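L protein (CAS virus, PDB 5MV0) is a reptarenavirus polymerase whose N-terminal domain, the part crystallised, probably serves as the endonuclease that snatches capped primers from host mRNAs for viral transcription. Local coordinates at residues I66-M70 with P80-H84; L10-I14 with L157-L161; P34-M39 with I168-S172. One frame throughout, in Å; residues are numbered along the deposited sequence.

Contact 1: I66-M70 with P80-H84; sequences ISLNM and PTFQH. With PO4 (phosphate ion), chain F.
N69, in the first turn of helix 68-73, reaches across to the backbone of F82 and makes both direct hydrogen bonds between the segments. Its CB already lies against the phosphate ion, 3.4 Å from PO4 O4. With chi1 at -83° CG sits beside the backbone N, and the amide swings toward the loop 80-84. OD1 accepts from F82 N at 2.9 Å, in the carbonyl plane of the asparagine and on a lone pair, with an N-H...O angle of 163°. The same oxygen meets the edge of the F82 ring, close to its plane. At the other tip ND2 donates to F82 O at 3.1 Å, arriving well above that carbonyl's plane. A single side-chain amide thus pairs with both the N-H and the C=O of F82, which fixes its flip and holds the loop next to the helix start. N69 ND2 also gives a hydrogen bond to PO4 O4 at 2.8 Å.

S67 is the N-cap of this helix and forms a capping box with M70, accepting from M70 N on OG; the return bond, S67 N to M70 SD, is weak. The domain belongs to the PDDEXK nuclease clan, and loop 80-84 leads into strand 89-93 of its sheet. S67 OG donates to PO4 O3. H84 ND1 donates to PO4 O2 at 2.8 Å, with that oxygen in the plane of the imidazole at its edge. A water accepts from N69 N and donates to Q83 O and PO4 O2, so the helix start, which would favour an anion, reaches the phosphate partly through it. The ion probably comes from the crystallisation liquor. S119 OG of the second subunit binds it as well, while the F82 ring meets H130 edge-to-face.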
ATOM      1  N   ILE B  66     -13.585   9.267 -15.944  1.00 15.20           N
ATOM      2  CA  ILE B  66     -14.683   9.412 -16.886  1.00 22.99           C
ATOM      3  C   ILE B  66     -15.260  10.819 -16.766  1.00 22.92           C
ATOM      4  O   ILE B  66     -15.193  11.469 -15.709  1.00 18.41           O
ATOM      5  CB  ILE B  66     -15.771   8.340 -16.685  1.00 21.17           C
ATOM      6  CG1 ILE B  66     -16.469   8.505 -15.336  1.00 26.56           C
ATOM      7  CG2 ILE B  66     -15.180   6.931 -16.840  1.00 25.30           C
ATOM      8  CD1 ILE B  66     -17.658   7.584 -15.183  1.00 24.47           C
ATOM      9  N   SER B  67     -15.831  11.299 -17.860  1.00 19.76           N
ATOM     10  CA  SER B  67     -16.339  12.653 -17.920  1.00 19.31           C
ATOM     11  C   SER B  67     -17.783  12.705 -17.427  1.00 19.51           C
ATOM     12  O   SER B  67     -18.444  11.685 -17.234  1.00 19.72           O
ATOM     13  CB  SER B  67     -16.263  13.179 -19.353  1.00 22.42           C
ATOM     14  OG  SER B  67     -17.098  12.400 -20.177  1.00 20.71           O
ATOM     15  N   LEU B  68     -18.282  13.926 -17.259  1.00 18.30           N
ATOM     16  CA  LEU B  68     -19.699  14.101 -16.956  1.00 21.88           C
ATOM     17  C   LEU B  68     -20.574  13.453 -18.021  1.00 19.20           C
ATOM     18  O   LEU B  68     -21.545  12.756 -17.699  1.00 25.73           O
ATOM     19  CB  LEU B  68     -20.011  15.589 -16.835  1.00 23.78           C
ATOM     20  CG  LEU B  68     -21.481  15.942 -16.654  1.00 25.61           C
ATOM     21  CD1 LEU B  68     -21.950  15.389 -15.341  1.00 23.82           C
ATOM     22  CD2 LEU B  68     -21.625  17.457 -16.704  1.00 21.33           C
ATOM     23  N   ASN B  69     -20.238  13.655 -19.299  1.00 21.93           N
ATOM     24  CA  ASN B  69     -21.023  13.053 -20.372  1.00 25.53           C
ATOM     25  C   ASN B  69     -21.107  11.538 -20.217  1.00 25.00           C
ATOM     26  O   ASN B  69     -22.168  10.941 -20.444  1.00 24.21           O
ATOM     27  CB  ASN B  69     -20.431  13.432 -21.730  1.00 20.87           C
ATOM     28  CG  ASN B  69     -20.897  14.803 -22.213  1.00 25.36           C
ATOM     29  OD1 ASN B  69     -22.060  15.165 -22.048  1.00 31.85           O
ATOM     30  ND2 ASN B  69     -19.990  15.568 -22.803  1.00 24.46           N
ATOM     31  N   MET B  70     -20.007  10.899 -19.800  1.00 22.06           N
ATOM     32  CA  MET B  70     -20.011   9.449 -19.611  1.00 23.86           C
ATOM     33  C   MET B  70     -20.801   9.046 -18.379  1.00 23.86           C
ATOM     34  O   MET B  70     -21.417   7.975 -18.358  1.00 26.24           O
ATOM     35  CB  MET B  70     -18.581   8.922 -19.494  1.00 22.70           C
ATOM     36  CG  MET B  70     -17.746   9.155 -20.726  1.00 24.76           C
ATOM     37  SD  MET B  70     -16.008   8.754 -20.418  1.00 28.90           S
ATOM     38  CE  MET B  70     -15.231   9.683 -21.718  1.00 29.11           C
ATOM     39  N   PRO B  80     -28.051  15.521 -24.714  1.00 29.53           N
ATOM     40  CA  PRO B  80     -27.175  16.410 -25.477  1.00 34.60           C
ATOM     41  C   PRO B  80     -25.759  16.387 -24.921  1.00 34.48           C
ATOM     42  O   PRO B  80     -25.517  16.010 -23.773  1.00 35.88           O
ATOM     43  CB  PRO B  80     -27.815  17.784 -25.286  1.00 37.26           C
ATOM     44  CG  PRO B  80     -28.437  17.688 -23.933  1.00 33.59           C
ATOM     45  CD  PRO B  80     -28.976  16.282 -23.855  1.00 41.05           C
ATOM     46  N   THR B  81     -24.820  16.799 -25.767  1.00 29.30           N
ATOM     47  CA  THR B  81     -23.418  16.884 -25.376  1.00 33.42           C
ATOM     48  C   THR B  81     -23.242  18.034 -24.390  1.00 28.70           C
ATOM     49  O   THR B  81     -23.549  19.187 -24.711  1.00 32.82           O
ATOM     50  CB  THR B  81     -22.538  17.089 -26.613  1.00 34.14           C
ATOM     51  OG1 THR B  81     -22.630  15.941 -27.466  1.00 33.71           O
ATOM     52  CG2 THR B  81     -21.064  17.319 -26.228  1.00 26.09           C
ATOM     53  N   PHE B  82     -22.779  17.723 -23.185  1.00 24.78           N
ATOM     54  CA  PHE B  82     -22.486  18.758 -22.208  1.00 22.81           C
ATOM     55  C   PHE B  82     -21.031  19.191 -22.311  1.00 26.81           C
ATOM     56  O   PHE B  82     -20.220  18.602 -23.030  1.00 24.84           O
ATOM     57  CB  PHE B  82     -22.793  18.276 -20.791  1.00 25.52           C
ATOM     58  CG  PHE B  82     -24.243  17.987 -20.555  1.00 27.75           C
ATOM     59  CD1 PHE B  82     -25.156  19.022 -20.456  1.00 34.94           C
ATOM     60  CD2 PHE B  82     -24.696  16.687 -20.438  1.00 28.51           C
ATOM     61  CE1 PHE B  82     -26.502  18.763 -20.243  1.00 36.34           C
ATOM     62  CE2 PHE B  82     -26.040  16.420 -20.233  1.00 36.19           C
ATOM     63  CZ  PHE B  82     -26.943  17.465 -20.133  1.00 32.94           C
ATOM     64  N   GLN B  83     -20.704  20.245 -21.574  1.00 23.09           N
ATOM     65  CA  GLN B  83     -19.313  20.650 -21.464  1.00 24.63           C
ATOM     66  C   GLN B  83     -18.486  19.497 -20.897  1.00 24.33           C
ATOM     67  O   GLN B  83     -18.998  18.615 -20.199  1.00 21.25           O
ATOM     68  CB  GLN B  83     -19.186  21.883 -20.575  1.00 20.45           C
ATOM     69  CG  GLN B  83     -19.792  21.711 -19.185  1.00 24.82           C
ATOM     70  CD  GLN B  83     -21.262  22.130 -19.120  1.00 30.46           C
ATOM     71  OE1 GLN B  83     -22.052  21.814 -20.009  1.00 21.82           O
ATOM     72  NE2 GLN B  83     -21.626  22.850 -18.063  1.00 23.97           N
ATOM     73  N   HIS B  84     -17.203  19.499 -21.225  1.00 24.75           N
ATOM     74  CA  HIS B  84     -16.305  18.473 -20.719  1.00 21.59           C
ATOM     75  C   HIS B  84     -15.937  18.797 -19.280  1.00 18.05           C
ATOM     76  O   HIS B  84     -15.376  19.859 -19.001  1.00 23.33           O
ATOM     77  CB  HIS B  84     -15.051  18.359 -21.576  1.00 19.28           C
ATOM     78  CG  HIS B  84     -14.037  17.426 -20.997  1.00 20.75           C
ATOM     79  ND1 HIS B  84     -14.217  16.059 -20.983  1.00 21.74           N
ATOM     80  CD2 HIS B  84     -12.874  17.662 -20.346  1.00 23.75           C
ATOM     81  CE1 HIS B  84     -13.185  15.490 -20.383  1.00 27.83           C
ATOM     82  NE2 HIS B  84     -12.359  16.442 -19.982  1.00 22.66           N
TER
HETATM   83  P   PO4 F 301     -16.516  14.297 -23.141  1.00 30.14           P
HETATM   84  O1  PO4 F 301     -15.590  14.944 -24.137  1.00 34.89           O
HETATM   85  O2  PO4 F 301     -16.742  15.236 -21.978  1.00 28.12           O
HETATM   86  O3  PO4 F 301     -16.009  12.961 -22.679  1.00 33.87           O
HETATM   87  O4  PO4 F 301     -17.836  14.049 -23.827  1.00 46.75           O
HETATM   88  O   HOH W   1     -18.216  15.834 -19.883  1.00 21.82           O

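Contact 2: L10-I14 with L157-L161; sequences LKNVI and LLFEL
I14 N donates to L10 O at 2.9 Å, a helical bond between two residues whose side chains both touch L161 of the facing helix. No hydrogen bond spans the two segments; what joins them is the fit of aliphatic branches around V13 and L161. V13 divides its two methyls between neighbours. CG1, anti to the backbone N (chi1 168°), runs to L161 CD2 at 3.6 Å and more loosely to L157 CD2, whereas CG2 rests on E160 CB at 3.8 Å, the two side chains crossing at about a right angle. V13 CG1 also lies against L157 O, at 3.7 Å.

Helices 4-20 and 155-170 run roughly antiparallel here, with segment axes 9.7 Å apart at their closest and 140° between their directions. This pairs the N-terminal helix of the cap-snatching domain with the helix that follows strand 137-145, far along the sequence, in the helical part of the molecule. The backbones come nearest at V13 with L157 and at L10 with L161.

L161 CD2 is the hub of the packing. Besides V13 it touches I14 CG1 at 3.8 Å and L10 CD1 at 3.9 Å, so three side chains of helix 4-20 gather round one methyl. L161 crosses both L10 and I14 at about a right angle. Of the two branches of L10, the one ending in CD1 is the one that reaches L161.

E160 offers only its CB to V13. Beyond it the chain bends at chi2 (-64°) and leads the carboxylate away from helix 4-20, and OE2 forms a salt bridge with R156, one turn back on its own helix. F203 packs on both V13 and E160, while L164 of the same helix 155-170 extends the apolar surface against L10 and V13.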
ATOM      1  N   LEU B  10      11.173  11.281   1.458  1.00 15.31           N
ATOM      2  CA  LEU B  10       9.867  11.426   0.822  1.00 14.11           C
ATOM      3  C   LEU B  10       9.448  10.135   0.119  1.00 12.63           C
ATOM      4  O   LEU B  10       8.264   9.784   0.116  1.00 14.43           O
ATOM      5  CB  LEU B  10       9.896  12.611  -0.149  1.00 12.02           C
ATOM      6  CG  LEU B  10       8.618  12.927  -0.934  1.00 14.38           C
ATOM      7  CD1 LEU B  10       7.449  13.179   0.015  1.00 12.61           C
ATOM      8  CD2 LEU B  10       8.866  14.143  -1.819  1.00 12.80           C
ATOM      9  N   LYS B  11      10.400   9.405  -0.472  1.00 12.44           N
ATOM     10  CA  LYS B  11      10.054   8.104  -1.050  1.00 17.65           C
ATOM     11  C   LYS B  11       9.483   7.173   0.011  1.00 13.07           C
ATOM     12  O   LYS B  11       8.488   6.476  -0.222  1.00 12.66           O
ATOM     13  CB  LYS B  11      11.278   7.463  -1.709  1.00 18.72           C
ATOM     14  CG  LYS B  11      11.700   8.148  -2.999  1.00 24.60           C
ATOM     15  CD  LYS B  11      12.667   7.295  -3.812  1.00 32.18           C
ATOM     16  CE  LYS B  11      14.044   7.262  -3.183  1.00 39.79           C
ATOM     17  NZ  LYS B  11      15.104   7.306  -4.245  1.00 45.29           N
ATOM     18  N   ASN B  12      10.095   7.166   1.190  1.00 13.33           N
ATOM     19  CA  ASN B  12       9.598   6.328   2.270  1.00 11.70           C
ATOM     20  C   ASN B  12       8.197   6.756   2.721  1.00 15.21           C
ATOM     21  O   ASN B  12       7.328   5.904   2.950  1.00 11.70           O
ATOM     22  CB  ASN B  12      10.599   6.371   3.420  1.00 13.99           C
ATOM     23  CG  ASN B  12      10.161   5.532   4.601  1.00 17.68           C
ATOM     24  OD1 ASN B  12       9.560   6.044   5.540  1.00 17.76           O
ATOM     25  ND2 ASN B  12      10.463   4.238   4.557  1.00 17.04           N
ATOM     26  N   VAL B  13       7.953   8.069   2.840  1.00 13.55           N
ATOM     27  CA  VAL B  13       6.610   8.564   3.166  1.00 13.93           C
ATOM     28  C   VAL B  13       5.597   8.066   2.139  1.00 13.67           C
ATOM     29  O   VAL B  13       4.537   7.533   2.488  1.00 13.38           O
ATOM     30  CB  VAL B  13       6.603  10.107   3.240  1.00 14.50           C
ATOM     31  CG1 VAL B  13       5.155  10.646   3.292  1.00 13.17           C
ATOM     32  CG2 VAL B  13       7.439  10.614   4.417  1.00 13.31           C
ATOM     33  N   ILE B  14       5.902   8.229   0.850  1.00 10.96           N
ATOM     34  CA  ILE B  14       4.952   7.809  -0.180  1.00 11.55           C
ATOM     35  C   ILE B  14       4.733   6.301  -0.122  1.00 12.49           C
ATOM     36  O   ILE B  14       3.594   5.810  -0.204  1.00 13.41           O
ATOM     37  CB  ILE B  14       5.442   8.267  -1.569  1.00 12.78           C
ATOM     38  CG1 ILE B  14       5.423   9.804  -1.666  1.00 13.40           C
ATOM     39  CG2 ILE B  14       4.609   7.640  -2.651  1.00 14.53           C
ATOM     40  CD1 ILE B  14       5.954  10.326  -3.008  1.00 14.36           C
ATOM     41  N   LEU B 157       1.879  11.979   8.013  1.00 17.78           N
ATOM     42  CA  LEU B 157       2.372  11.629   6.682  1.00 17.17           C
ATOM     43  C   LEU B 157       1.866  12.606   5.621  1.00 17.40           C
ATOM     44  O   LEU B 157       2.609  12.960   4.696  1.00 17.94           O
ATOM     45  CB  LEU B 157       1.984  10.192   6.339  1.00 14.38           C
ATOM     46  CG  LEU B 157       2.608   9.099   7.218  1.00 18.05           C
ATOM     47  CD1 LEU B 157       2.172   7.701   6.761  1.00 17.02           C
ATOM     48  CD2 LEU B 157       4.135   9.218   7.222  1.00 15.89           C
ATOM     49  N   LEU B 158       0.609  13.054   5.729  1.00 16.21           N
ATOM     50  CA  LEU B 158       0.130  14.127   4.858  1.00 16.62           C
ATOM     51  C   LEU B 158       0.977  15.371   5.019  1.00 16.94           C
ATOM     52  O   LEU B 158       1.259  16.076   4.038  1.00 18.70           O
ATOM     53  CB  LEU B 158      -1.327  14.477   5.167  1.00 17.37           C
ATOM     54  CG  LEU B 158      -2.477  13.762   4.459  1.00 20.06           C
ATOM     55  CD1 LEU B 158      -2.464  14.023   2.935  1.00 18.84           C
ATOM     56  CD2 LEU B 158      -2.427  12.292   4.761  1.00 21.89           C
ATOM     57  N   PHE B 159       1.335  15.694   6.264  1.00 16.43           N
ATOM     58  CA  PHE B 159       2.214  16.826   6.521  1.00 15.13           C
ATOM     59  C   PHE B 159       3.565  16.644   5.840  1.00 17.44           C
ATOM     60  O   PHE B 159       4.091  17.574   5.223  1.00 14.86           O
ATOM     61  CB  PHE B 159       2.417  17.023   8.029  1.00 14.56           C
ATOM     62  CG  PHE B 159       3.552  17.956   8.342  1.00 18.31           C
ATOM     63  CD1 PHE B 159       3.389  19.332   8.184  1.00 18.20           C
ATOM     64  CD2 PHE B 159       4.800  17.466   8.717  1.00 15.30           C
ATOM     65  CE1 PHE B 159       4.448  20.205   8.425  1.00 17.44           C
ATOM     66  CE2 PHE B 159       5.861  18.335   8.957  1.00 18.38           C
ATOM     67  CZ  PHE B 159       5.686  19.701   8.824  1.00 19.82           C
ATOM     68  N   GLU B 160       4.161  15.453   5.973  1.00 13.99           N
ATOM     69  CA  GLU B 160       5.489  15.230   5.399  1.00 15.18           C
ATOM     70  C   GLU B 160       5.478  15.319   3.878  1.00 13.14           C
ATOM     71  O   GLU B 160       6.477  15.743   3.281  1.00 13.92           O
ATOM     72  CB  GLU B 160       6.042  13.870   5.840  1.00 19.49           C
ATOM     73  CG  GLU B 160       6.349  13.796   7.319  1.00 17.47           C
ATOM     74  CD  GLU B 160       7.454  14.756   7.742  1.00 19.98           C
ATOM     75  OE1 GLU B 160       8.356  15.031   6.929  1.00 22.82           O
ATOM     76  OE2 GLU B 160       7.414  15.251   8.887  1.00 23.07           O
ATOM     77  N   LEU B 161       4.381  14.912   3.231  1.00 12.65           N
ATOM     78  CA  LEU B 161       4.287  15.100   1.782  1.00 16.26           C
ATOM     79  C   LEU B 161       4.473  16.566   1.435  1.00 18.87           C
ATOM     80  O   LEU B 161       5.191  16.914   0.491  1.00 13.83           O
ATOM     81  CB  LEU B 161       2.930  14.627   1.255  1.00 13.15           C
ATOM     82  CG  LEU B 161       2.609  13.138   1.262  1.00 16.00           C
ATOM     83  CD1 LEU B 161       1.253  12.958   0.610  1.00 13.28           C
ATOM     84  CD2 LEU B 161       3.709  12.365   0.500  1.00 12.33           C
TER

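Contact 3: P34-M39 with I168-S172; sequences PYKLAM and ILSYS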
ATOM      1  N   PRO B  34      14.190  14.081  -7.825  1.00 18.93           N
ATOM      2  CA  PRO B  34      13.592  14.891  -6.751  1.00 17.13           C
ATOM      3  C   PRO B  34      12.401  15.725  -7.177  1.00 19.43           C
ATOM      4  O   PRO B  34      11.408  15.785  -6.439  1.00 16.76           O
ATOM      5  CB  PRO B  34      14.763  15.781  -6.297  1.00 18.74           C
ATOM      6  CG  PRO B  34      15.982  14.997  -6.653  1.00 23.19           C
ATOM      7  CD  PRO B  34      15.644  14.287  -7.934  1.00 23.46           C
ATOM      8  N   TYR B  35      12.466  16.392  -8.336  1.00 18.12           N
ATOM      9  CA  TYR B  35      11.357  17.263  -8.715  1.00 21.26           C
ATOM     10  C   TYR B  35      10.146  16.450  -9.120  1.00 17.49           C
ATOM     11  O   TYR B  35       9.011  16.814  -8.789  1.00 16.34           O
ATOM     12  CB  TYR B  35      11.759  18.201  -9.853  1.00 21.82           C
ATOM     13  CG  TYR B  35      12.716  19.291  -9.431  1.00 24.40           C
ATOM     14  CD1 TYR B  35      13.302  20.128 -10.374  1.00 29.52           C
ATOM     15  CD2 TYR B  35      13.032  19.486  -8.088  1.00 23.17           C
ATOM     16  CE1 TYR B  35      14.179  21.123  -9.995  1.00 30.77           C
ATOM     17  CE2 TYR B  35      13.907  20.484  -7.695  1.00 26.39           C
ATOM     18  CZ  TYR B  35      14.477  21.300  -8.657  1.00 30.56           C
ATOM     19  OH  TYR B  35      15.349  22.292  -8.283  1.00 34.27           O
ATOM     20  N   LYS B  36      10.368  15.364  -9.858  1.00 17.14           N
ATOM     21  CA  LYS B  36       9.267  14.491 -10.227  1.00 17.98           C
ATOM     22  C   LYS B  36       8.639  13.870  -8.989  1.00 14.25           C
ATOM     23  O   LYS B  36       7.412  13.733  -8.901  1.00 15.99           O
ATOM     24  CB  LYS B  36       9.780  13.415 -11.176  1.00 21.70           C
ATOM     25  CG  LYS B  36       8.722  12.776 -12.019  1.00 27.89           C
ATOM     26  CD  LYS B  36       9.374  12.033 -13.177  1.00 30.82           C
ATOM     27  CE  LYS B  36       8.340  11.340 -14.033  1.00 31.42           C
ATOM     28  NZ  LYS B  36       9.010  10.712 -15.194  1.00 36.10           N
ATOM     29  N   LEU B  37       9.471  13.472  -8.028  1.00 13.24           N
ATOM     30  CA  LEU B  37       8.950  12.916  -6.784  1.00 13.45           C
ATOM     31  C   LEU B  37       8.162  13.957  -6.006  1.00 14.91           C
ATOM     32  O   LEU B  37       7.095  13.656  -5.444  1.00 15.50           O
ATOM     33  CB  LEU B  37      10.100  12.381  -5.934  1.00 16.33           C
ATOM     34  CG  LEU B  37       9.677  11.701  -4.627  1.00 15.49           C
ATOM     35  CD1 LEU B  37       8.978  10.380  -4.917  1.00 15.51           C
ATOM     36  CD2 LEU B  37      10.872  11.490  -3.734  1.00 22.44           C
ATOM     37  N   ALA B  38       8.674  15.190  -5.948  1.00 13.82           N
ATOM     38  CA  ALA B  38       7.956  16.238  -5.229  1.00 17.37           C
ATOM     39  C   ALA B  38       6.581  16.471  -5.835  1.00 17.17           C
ATOM     40  O   ALA B  38       5.597  16.642  -5.104  1.00 15.39           O
ATOM     41  CB  ALA B  38       8.761  17.548  -5.216  1.00 15.41           C
ATOM     42  N   MET B  39       6.484  16.472  -7.173  1.00 13.91           N
ATOM     43  CA  MET B  39       5.177  16.720  -7.781  1.00 14.44           C
ATOM     44  C   MET B  39       4.235  15.543  -7.558  1.00 15.51           C
ATOM     45  O   MET B  39       3.025  15.736  -7.367  1.00 13.98           O
ATOM     46  CB  MET B  39       5.331  17.033  -9.278  1.00 18.82           C
ATOM     47  CG  MET B  39       6.090  18.356  -9.592  1.00 15.00           C
ATOM     48  SD  MET B  39       5.769  19.764  -8.478  1.00 19.01           S
ATOM     49  CE  MET B  39       4.046  20.123  -8.839  1.00 17.16           C
ATOM     50  N   ILE B 168      12.308  20.220  -1.157  1.00 16.03           N
ATOM     51  CA  ILE B 168      12.923  19.889  -2.444  1.00 15.50           C
ATOM     52  C   ILE B 168      12.760  21.040  -3.431  1.00 21.03           C
ATOM     53  O   ILE B 168      13.735  21.510  -4.032  1.00 20.33           O
ATOM     54  CB  ILE B 168      12.321  18.590  -2.999  1.00 13.13           C
ATOM     55  CG1 ILE B 168      12.863  17.388  -2.221  1.00 17.41           C
ATOM     56  CG2 ILE B 168      12.593  18.451  -4.492  1.00 17.28           C
ATOM     57  CD1 ILE B 168      12.062  16.123  -2.434  1.00 16.10           C
ATOM     58  N   LEU B 169      11.523  21.506  -3.617  1.00 13.78           N
ATOM     59  CA  LEU B 169      11.243  22.540  -4.614  1.00 18.58           C
ATOM     60  C   LEU B 169      11.872  23.886  -4.261  1.00 23.41           C
ATOM     61  O   LEU B 169      12.087  24.708  -5.160  1.00 20.41           O
ATOM     62  CB  LEU B 169       9.731  22.703  -4.779  1.00 16.81           C
ATOM     63  CG  LEU B 169       8.942  21.485  -5.304  1.00 19.24           C
ATOM     64  CD1 LEU B 169       7.440  21.664  -5.093  1.00 19.86           C
ATOM     65  CD2 LEU B 169       9.233  21.211  -6.781  1.00 17.49           C
ATOM     66  N   SER B 170      12.172  24.132  -2.984  1.00 19.92           N
ATOM     67  CA  SER B 170      12.715  25.419  -2.553  1.00 23.40           C
ATOM     68  C   SER B 170      14.226  25.525  -2.699  1.00 22.00           C
ATOM     69  O   SER B 170      14.769  26.619  -2.518  1.00 26.60           O
ATOM     70  CB  SER B 170      12.346  25.681  -1.092  1.00 25.25           C
ATOM     71  OG  SER B 170      10.953  25.891  -0.995  1.00 32.68           O
ATOM     72  N   TYR B 171      14.917  24.431  -3.011  1.00 26.95           N
ATOM     73  CA  TYR B 171      16.373  24.478  -3.069  1.00 26.77           C
ATOM     74  C   TYR B 171      16.866  25.322  -4.241  1.00 30.11           C
ATOM     75  O   TYR B 171      17.849  26.057  -4.109  1.00 30.17           O
ATOM     76  CB  TYR B 171      16.934  23.067  -3.167  1.00 31.01           C
ATOM     77  CG  TYR B 171      18.440  23.018  -3.243  1.00 39.66           C
ATOM     78  CD1 TYR B 171      19.082  22.684  -4.431  1.00 40.67           C
ATOM     79  CD2 TYR B 171      19.223  23.291  -2.123  1.00 44.91           C
ATOM     80  CE1 TYR B 171      20.470  22.625  -4.505  1.00 46.63           C
ATOM     81  CE2 TYR B 171      20.614  23.237  -2.188  1.00 48.56           C
ATOM     82  CZ  TYR B 171      21.230  22.901  -3.383  1.00 52.93           C
ATOM     83  OH  TYR B 171      22.607  22.847  -3.463  1.00 52.63           O
ATOM     84  N   SER B 172      16.211  25.219  -5.394  1.00 20.73           N
ATOM     85  CA  SER B 172      16.608  25.941  -6.595  1.00 26.25           C
ATOM     86  C   SER B 172      15.351  26.352  -7.346  1.00 26.83           C
ATOM     87  O   SER B 172      14.424  25.546  -7.484  1.00 22.06           O
ATOM     88  CB  SER B 172      17.496  25.073  -7.496  1.00 26.08           C
ATOM     89  OG  SER B 172      17.530  25.586  -8.821  1.00 23.79           O
TER
HETATM   90  O   HOH W   2      14.578  23.130  -6.074  1.00 26.88           O
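This is an apolar contact between the start of helix 34-57 and the C-terminal part of helix 155-170, in which P34, Y35, A38 and M39 pack on I168 and L169, with a water joining Y35 to the turn that follows. I168 CG2 is the central methyl. A chi1 of -74° turns this branch into helix 34-57, where I168 CG2 lies 3.5 Å from P34 O and 3.9 Å from P34 CB, and it also meets A38 CB. Y35 CD2 is 3.8 Å from I168 CG2, the methyl coming up in the plane of the ring at its edge, and the two side chains run past one another, pointing opposite ways.

A38 CB fits against L169 CG at 3.9 Å. M39 follows a different course: bent at chi2 and chi3, its chain folds M39 SD back to L169 CD2 at 4.1 Å, crossing the leucine at about a right angle.

A water lies close to Y35 OH and to I168 O, and it accepts from S172 N at 2.7 Å. The phenol thus connects through the water to I168 and S172.

W178 meets the Y35 ring edge-to-face and I179 touches M39, so the segment after helix 155-170 folds back over this corner. Toward helix 4-20, P34 packs on T7, and L37 on T7, K11 and I14, so the start of helix 34-57 packs against both helix 4-20 and helix 155-170, which also touch each other.

Contacts 2 and 3 share helix 155-170 and touch one another, their centres 13 Å apart. L37 of helix 34-57 wedges against helix 4-20, with L37 CD2 3.5 Å from K11 CG, and L10 CD2 lies 3.8 Å from I168 CD1, so helices 4-20, 34-57 and 155-170 pack together as one helical bundle. Along the chain the segments of these two contacts alternate. Contact 1, with the bound phosphate, lies within the loop that each of them closes, yet it is remote in space: its centre is 35 Å from both, with nearest atoms about 22 Å from contact 2 and about 20 Å from contact 3.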